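Side-chain contact in polyketide synthase PksL (Bacillus subtilis, PDB 5E1V), which probably dehydrates beta-hydroxyacyl intermediates through this monomeric dehydratase domain of a trans-AT synthase associated with bacillaene: residues P30-I35 with A264-F269. Sequence-based numbering, arbitrary orientation.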
loop_
_atom_site.group_PDB
_atom_site.type_symbol
_atom_site.label_atom_id
_atom_site.label_comp_id
_atom_site.label_asym_id
_atom_site.label_seq_id
_atom_site.Cartn_x
_atom_site.Cartn_y
_atom_site.Cartn_z
ATOM N N PRO A 30 -1.069 7.780 1.308
ATOM C CA PRO A 30 -1.619 6.463 1.640
ATOM C C PRO A 30 -0.601 5.653 2.413
ATOM O O PRO A 30 0.598 5.622 2.122
ATOM C CB PRO A 30 -1.981 5.823 0.272
ATOM C CG PRO A 30 -1.951 6.935 -0.704
ATOM C CD PRO A 30 -1.012 7.983 -0.146
ATOM N N GLY A 31 -1.077 5.046 3.480
ATOM C CA GLY A 31 -0.206 4.253 4.298
ATOM C C GLY A 31 0.436 3.137 3.491
ATOM O O GLY A 31 1.468 2.701 3.845
ATOM N N LEU A 32 -0.216 2.648 2.449
ATOM C CA LEU A 32 0.314 1.519 1.624
ATOM C C LEU A 32 1.494 1.971 0.700
ATOM O O LEU A 32 2.184 1.155 0.145
ATOM C CB LEU A 32 -0.775 0.866 0.809
ATOM C CG LEU A 32 -1.729 0.011 1.688
ATOM C CD1 LEU A 32 -2.926 -0.363 0.849
ATOM C CD2 LEU A 32 -0.991 -1.236 2.142
ATOM N N ALA A 33 1.726 3.281 0.667
ATOM C CA ALA A 33 2.843 3.865 -0.049
ATOM C C ALA A 33 4.145 3.658 0.647
ATOM O O ALA A 33 5.202 3.806 0.059
ATOM C CB ALA A 33 2.579 5.352 -0.295
ATOM N N TYR A 34 4.116 3.286 1.939
ATOM C CA TYR A 34 5.396 3.014 2.656
ATOM C C TYR A 34 6.183 1.842 2.079
ATOM O O TYR A 34 7.412 1.713 2.348
ATOM C CB TYR A 34 5.102 2.797 4.174
ATOM C CG TYR A 34 4.834 4.047 4.925
ATOM C CD1 TYR A 34 5.738 5.049 4.940
ATOM C CD2 TYR A 34 3.650 4.220 5.621
ATOM C CE1 TYR A 34 5.529 6.226 5.708
ATOM C CE2 TYR A 34 3.395 5.349 6.380
ATOM C CZ TYR A 34 4.339 6.334 6.481
ATOM O OH TYR A 34 4.094 7.474 7.182
ATOM N N ILE A 35 5.507 0.872 1.480
ATOM C CA ILE A 35 6.212 -0.293 0.863
ATOM C C ILE A 35 7.219 0.173 -0.223
ATOM O O ILE A 35 8.423 -0.139 -0.181
ATOM C CB ILE A 35 5.221 -1.305 0.288
ATOM C CG1 ILE A 35 4.365 -1.856 1.467
ATOM C CG2 ILE A 35 5.968 -2.398 -0.400
ATOM C CD1 ILE A 35 3.130 -2.559 1.036
ATOM N N ALA A 264 4.217 -11.446 -5.260
ATOM C CA ALA A 264 4.293 -10.791 -4.006
ATOM C C ALA A 264 3.148 -11.151 -3.072
ATOM O O ALA A 264 2.087 -11.619 -3.437
ATOM C CB ALA A 264 4.429 -9.246 -4.166
ATOM N N GLU A 265 3.350 -10.870 -1.810
ATOM C CA GLU A 265 2.255 -11.003 -0.871
ATOM C C GLU A 265 2.392 -10.055 0.281
ATOM O O GLU A 265 3.445 -9.990 0.903
ATOM C CB GLU A 265 2.190 -12.426 -0.300
ATOM C CG GLU A 265 1.020 -12.655 0.668
ATOM C CD GLU A 265 0.904 -14.134 1.050
ATOM O OE1 GLU A 265 0.215 -14.882 0.344
ATOM O OE2 GLU A 265 1.549 -14.556 1.998
ATOM N N LEU A 266 1.293 -9.361 0.585
ATOM C CA LEU A 266 1.181 -8.577 1.838
ATOM C C LEU A 266 0.371 -9.349 2.816
ATOM O O LEU A 266 -0.869 -9.411 2.675
ATOM C CB LEU A 266 0.507 -7.203 1.612
ATOM C CG LEU A 266 0.580 -6.163 2.703
ATOM C CD1 LEU A 266 1.961 -5.695 3.043
ATOM C CD2 LEU A 266 -0.203 -4.966 2.327
ATOM N N LYS A 267 1.028 -9.931 3.803
ATOM C CA LYS A 267 0.266 -10.787 4.771
ATOM C C LYS A 267 -0.299 -10.035 5.966
ATOM O O LYS A 267 0.388 -9.253 6.617
ATOM C CB LYS A 267 1.180 -11.949 5.174
ATOM C CG LYS A 267 0.597 -13.019 6.105
ATOM C CD LYS A 267 1.560 -14.231 6.093
ATOM C CE LYS A 267 1.163 -15.313 7.114
ATOM N NZ LYS A 267 -0.310 -15.522 7.111
ATOM N N ASN A 268 -1.589 -10.265 6.286
ATOM C CA ASN A 268 -2.291 -9.591 7.411
ATOM C C ASN A 268 -2.140 -8.074 7.406
ATOM O O ASN A 268 -1.678 -7.465 8.328
ATOM C CB ASN A 268 -1.924 -10.226 8.730
ATOM C CG ASN A 268 -2.745 -11.493 8.963
ATOM O OD1 ASN A 268 -3.972 -11.442 8.883
ATOM N ND2 ASN A 268 -2.090 -12.608 9.188
ATOM N N PHE A 269 -2.523 -7.519 6.278
ATOM C CA PHE A 269 -2.772 -6.078 6.165
ATOM C C PHE A 269 -3.967 -5.746 7.079
ATOM O O PHE A 269 -5.128 -6.093 6.778
ATOM C CB PHE A 269 -3.010 -5.702 4.729
ATOM C CG PHE A 269 -3.516 -4.311 4.519
ATOM C CD1 PHE A 269 -3.231 -3.325 5.395
ATOM C CD2 PHE A 269 -4.285 -4.002 3.414
ATOM C CE1 PHE A 269 -3.708 -2.043 5.208
ATOM C CE2 PHE A 269 -4.804 -2.736 3.246
ATOM C CZ PHE A 269 -4.498 -1.743 4.157
#
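Leu32 lays its CD2 methyl over one face of the Phe269 ring, 4.1 Å from the centroid and 12° off the ring normal, which identifies a CH-pi contact. Its other methyl lies on the same side of the ring, Leu32 CD1 being 3.9 Å from Phe269 CE2 and equally near CZ. CD2 also bridges to the strand's next inward residue, with Leu32 CD2 at 3.8 Å from Leu266 CD2. The two branches of Leu266 are thus divided between partners, since Leu266 CD1 meets Ile35 CD1 at 3.9 Å. An alanine in place of Leu32 lacks both methyls, which would probably open a gap between the Phe269 ring and Leu266 and leave the ring freer to turn. The contact probably lies where the two hotdog halves of a dehydratase double hotdog meet, residues 30-35 leading into helix 34-44 of the first and strand 262-273 belonging to the second. CG anti to the backbone N (chi1 -167° and 169°) sends Leu266 and Phe269 out from the strand to Leu32; the left-handed backbone of Asn268 probably lets these residues, three apart, face the same way. Farther out, Tyr220 and Ile193 also touch Leu32, Phe223 and Phe188 touch Ile35, and Val251 packs on Phe269. A hydrogen bond from Tyr220 OH to Gly31 O ties Gly31 to strand 215-225.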